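Local coordinates for binding domain (Hc) of Paraclostridial Mosquitocidal Protein 1 (PDB 6HOX), which forms the receptor-binding region of a botulinum-like neurotoxin specific for Anopheles mosquitoes and serves in targeting the toxin to host nerve cells, at residues A[171-174]-A[178-181]; A[373-378]-A[393-398]. All coordinates share one frame; numbering follows the deposited sequence.

Contact 1: residues A[171-174]-A[178-181]; sequences ITVN and DCTL
The flat peptide groups of Thr172 and Thr180 are joined by two backbone bonds, as in any antiparallel hydrogen-bonded pair. Thr172 N to Thr180 O and Thr180 N to Thr172 O are both 2.9 Å, with N-H...O angles of 163° and 161°. Ile171, Val173, Cys179 and Leu181 project from one face of the sheet, Thr172, Asn174, Asp178 and Thr180 from the other. The carboxylate of Asp178 does not meet the Asn174 amide. Its OD1 touches the CB of Asn174 instead. Asn174 N also bonds to Asp178 O, but the return bond from Asp178 N to Asn174 O is weak.

The two strands form an antiparallel beta hairpin in the concanavalin-like N-terminal receptor-binding subdomain. Strand 89-96 pairs along one side and strand 186-192 along the other. Trp134, from strand 131-137 of a second sheet, covers Ile171, Val173 and Cys179. These three therefore pack between sheets, as in a jelly-roll sandwich.

On that apolar face, Cys179 has SG trans to its own N (chi1 -176°). This places the sulfur 4.1 Å from both Ile171 CG2 and Val173 CG2. The side chains of Ile171 and Leu181 run across each other at a slant, with CG1 of Ile171 3.9 Å from CD1 of Leu181.

On the opposite face, the side chains of Thr172 and Thr180 lie side by side and point the same way. OG1 of Thr172 rests against CB of Thr180 at 3.5 Å. The two hydroxyls are joined through one water, which lies 2.8 Å from Thr172 OG1. This water is also 3.0 Å from Asp178 O, to which it can donate, so Thr172 OG1 on one strand is linked to two atoms of the other.

Contact 2: residues A[373-378]-A[393-398]; sequences IQLQSN and NGLLSI
Ile373 lays its CD1 methyl against CD2 of Leu395, 4.0 Å away, and the two side chains cross at about a right angle. The contact belongs to the C-terminal receptor-binding subdomain, which has the beta-trefoil fold of this family. Ile373 ends strand 369-373, and Leu395 is on strand 394-398. Strand 384-388 runs between these two and pairs with both, so the side chains meet across an intervening strand. Accordingly, the CA atoms of Ile373 and Leu395 are 9.9 Å apart, and no hydrogen bond joins the segments.

The first torsion of Ile373 puts CG1 between the backbone N and the carbonyl carbon (chi1 66°). From there the chain is extended, and CD1 is carried forward to Leu395. Leu395 uses both branches of its fork. CD2 meets Ile373, while CD1 faces CD1 of Leu375 at 4.2 Å. Leu375 is in the loop that follows strand 369-373 and is exposed, whereas Ile373 and Leu395 are buried. The contact is small, about 78 Å² in all. Tyr422 touches both Leu375 and Leu395, and Leu419 of helix 416-420 adds a further apolar neighbour to Leu395.

The loop that carries Leu375 is held by polar groups. Gln384 reaches it twice: its OE1 accepts from Leu375 N, and its NE2 donates to Gln374 OE1. Gln374 OE1 also receives the backbone NH of the residue just beyond Leu375. This bond, from Gln376 N to Gln374 OE1, is 2.9 Å long and lies in the carbonyl plane on a lone pair, with a C=O...N angle of 130°.

How the contacts relate
Contact 1 and contact 2 sit in the two different subdomains of the receptor-binding region. The first is in the concanavalin-like N-terminal one, the second in the trefoil C-terminal one. They follow each other along the chain, and the first is closed before the second begins. They differ in kind. Residues 171-174 and 178-181 are neighbouring strands joined by backbone bonds. Contact 2 rests on side chains alone, without a backbone bond. Their centres are 36 Å apart, and their nearest atoms are about 18 Å apart, so they do not touch.

Contact 1: residues A[171-174]-A[178-181]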
# COMPACT_ATOMS: atom_id res chain seq x y z
N ILE A 171 12.11 2.20 -12.05
CA ILE A 171 13.36 2.90 -12.35
C ILE A 171 13.68 2.63 -13.83
O ILE A 171 13.81 1.48 -14.23
CB ILE A 171 14.50 2.41 -11.42
CG1 ILE A 171 14.20 2.65 -9.95
CG2 ILE A 171 15.86 2.99 -11.79
CD1 ILE A 171 14.98 1.73 -9.05
N THR A 172 13.75 3.69 -14.64
CA THR A 172 14.05 3.57 -16.05
C THR A 172 15.46 4.15 -16.28
O THR A 172 15.82 5.20 -15.71
CB THR A 172 12.96 4.21 -16.91
OG1 THR A 172 12.97 5.63 -16.73
CG2 THR A 172 11.57 3.70 -16.59
N VAL A 173 16.26 3.43 -17.07
CA VAL A 173 17.63 3.81 -17.40
C VAL A 173 17.77 3.85 -18.92
O VAL A 173 17.71 2.82 -19.60
CB VAL A 173 18.63 2.86 -16.73
CG1 VAL A 173 20.07 3.24 -17.04
CG2 VAL A 173 18.40 2.81 -15.22
N ASN A 174 17.87 5.08 -19.44
CA ASN A 174 18.26 5.37 -20.79
C ASN A 174 19.71 5.82 -20.73
O ASN A 174 19.97 7.00 -20.41
CB ASN A 174 17.36 6.43 -21.42
CG ASN A 174 17.75 6.79 -22.84
OD1 ASN A 174 17.00 7.49 -23.52
ND2 ASN A 174 18.90 6.33 -23.29
N ASP A 178 19.14 9.72 -19.30
CA ASP A 178 18.66 9.95 -17.95
C ASP A 178 18.23 8.65 -17.29
O ASP A 178 17.91 7.65 -17.94
CB ASP A 178 17.52 10.97 -17.91
CG ASP A 178 16.37 10.63 -18.84
OD1 ASP A 178 16.52 9.71 -19.69
OD2 ASP A 178 15.32 11.29 -18.71
N CYS A 179 18.27 8.72 -15.96
CA CYS A 179 17.74 7.76 -15.06
C CYS A 179 16.50 8.39 -14.39
O CYS A 179 16.61 9.52 -13.92
CB CYS A 179 18.78 7.48 -14.00
SG CYS A 179 18.18 6.21 -12.89
N THR A 180 15.37 7.67 -14.34
CA THR A 180 14.11 8.23 -13.79
C THR A 180 13.49 7.25 -12.80
O THR A 180 13.44 6.05 -13.07
CB THR A 180 13.11 8.59 -14.90
OG1 THR A 180 13.76 9.49 -15.79
CG2 THR A 180 11.84 9.21 -14.38
N LEU A 181 13.01 7.77 -11.65
CA LEU A 181 12.38 6.97 -10.61
C LEU A 181 10.91 7.39 -10.42
O LEU A 181 10.60 8.58 -10.35
CB LEU A 181 13.14 7.09 -9.30
CG LEU A 181 12.68 6.08 -8.23
CD1 LEU A 181 13.85 5.55 -7.42
CD2 LEU A 181 11.65 6.69 -7.30
O HOH W 1 14.96 7.32 -17.85

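Contact 2: residues A[373-378]-A[393-398]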
# COMPACT_ATOMS: atom_id res chain seq x y z
N ILE A 373 -18.30 0.88 -2.99
CA ILE A 373 -18.06 1.34 -4.36
C ILE A 373 -16.68 1.99 -4.44
O ILE A 373 -16.05 2.33 -3.44
CB ILE A 373 -19.15 2.32 -4.83
CG1 ILE A 373 -19.10 3.62 -4.02
CG2 ILE A 373 -20.52 1.65 -4.80
CD1 ILE A 373 -20.17 4.61 -4.36
N GLN A 374 -16.23 2.16 -5.67
CA GLN A 374 -15.02 2.87 -5.97
C GLN A 374 -15.35 3.85 -7.09
O GLN A 374 -15.47 3.46 -8.22
CB GLN A 374 -13.90 1.91 -6.36
CG GLN A 374 -12.60 2.63 -6.69
CD GLN A 374 -12.17 3.52 -5.56
OE1 GLN A 374 -12.47 4.71 -5.53
NE2 GLN A 374 -11.47 2.93 -4.59
N LEU A 375 -15.48 5.13 -6.72
CA LEU A 375 -15.82 6.19 -7.65
C LEU A 375 -14.56 6.83 -8.24
O LEU A 375 -14.66 7.64 -9.15
CB LEU A 375 -16.66 7.25 -6.93
CG LEU A 375 -18.06 6.80 -6.49
CD1 LEU A 375 -18.74 7.90 -5.69
CD2 LEU A 375 -18.92 6.43 -7.69
N GLN A 376 -13.39 6.50 -7.68
CA GLN A 376 -12.09 6.90 -8.20
C GLN A 376 -11.55 5.71 -9.02
O GLN A 376 -12.33 4.97 -9.57
CB GLN A 376 -11.20 7.34 -7.03
CG GLN A 376 -11.76 8.53 -6.24
CD GLN A 376 -11.90 9.77 -7.09
OE1 GLN A 376 -10.99 10.15 -7.82
NE2 GLN A 376 -13.06 10.41 -7.02
N SER A 377 -10.24 5.52 -9.10
CA SER A 377 -9.65 4.41 -9.88
C SER A 377 -9.40 3.20 -8.97
O SER A 377 -9.39 3.34 -7.75
CB SER A 377 -8.41 4.87 -10.54
OG SER A 377 -7.62 5.61 -9.61
N ASN A 378 -9.20 2.03 -9.58
CA ASN A 378 -9.07 0.74 -8.87
C ASN A 378 -7.81 0.68 -8.00
O ASN A 378 -7.73 -0.19 -7.12
CB ASN A 378 -8.95 -0.45 -9.83
CG ASN A 378 -10.26 -0.86 -10.46
OD1 ASN A 378 -11.34 -0.51 -9.99
ND2 ASN A 378 -10.17 -1.64 -11.53
N ASN A 393 -30.95 8.46 0.78
CA ASN A 393 -29.86 8.03 -0.10
C ASN A 393 -28.69 8.99 0.09
O ASN A 393 -28.91 10.18 0.21
CB ASN A 393 -30.26 8.06 -1.57
CG ASN A 393 -31.30 7.03 -1.91
OD1 ASN A 393 -31.27 5.92 -1.39
ND2 ASN A 393 -32.23 7.40 -2.77
N GLY A 394 -27.47 8.45 0.11
CA GLY A 394 -26.27 9.29 0.22
C GLY A 394 -24.98 8.49 0.22
O GLY A 394 -24.99 7.28 0.07
N LEU A 395 -23.86 9.20 0.36
CA LEU A 395 -22.57 8.60 0.62
C LEU A 395 -22.29 8.73 2.11
O LEU A 395 -22.58 9.77 2.73
CB LEU A 395 -21.47 9.29 -0.19
CG LEU A 395 -21.57 9.16 -1.71
CD1 LEU A 395 -20.46 9.95 -2.41
CD2 LEU A 395 -21.51 7.71 -2.13
N LEU A 396 -21.74 7.66 2.68
CA LEU A 396 -21.37 7.65 4.07
C LEU A 396 -20.24 8.66 4.27
O LEU A 396 -19.21 8.64 3.56
CB LEU A 396 -20.95 6.25 4.48
CG LEU A 396 -20.57 6.12 5.96
CD1 LEU A 396 -21.81 6.22 6.84
CD2 LEU A 396 -19.82 4.83 6.20
N SER A 397 -20.45 9.56 5.22
CA SER A 397 -19.49 10.57 5.59
C SER A 397 -19.53 10.80 7.11
O SER A 397 -20.23 10.10 7.83
CB SER A 397 -19.73 11.83 4.82
OG SER A 397 -18.58 12.66 4.87
N ILE A 398 -18.71 11.74 7.56
CA ILE A 398 -18.68 12.21 8.94
C ILE A 398 -19.23 13.63 8.93
O ILE A 398 -18.94 14.39 8.00
CB ILE A 398 -17.27 12.14 9.56
CG1 ILE A 398 -16.20 12.71 8.62
CG2 ILE A 398 -16.95 10.71 9.97
CD1 ILE A 398 -14.87 12.98 9.28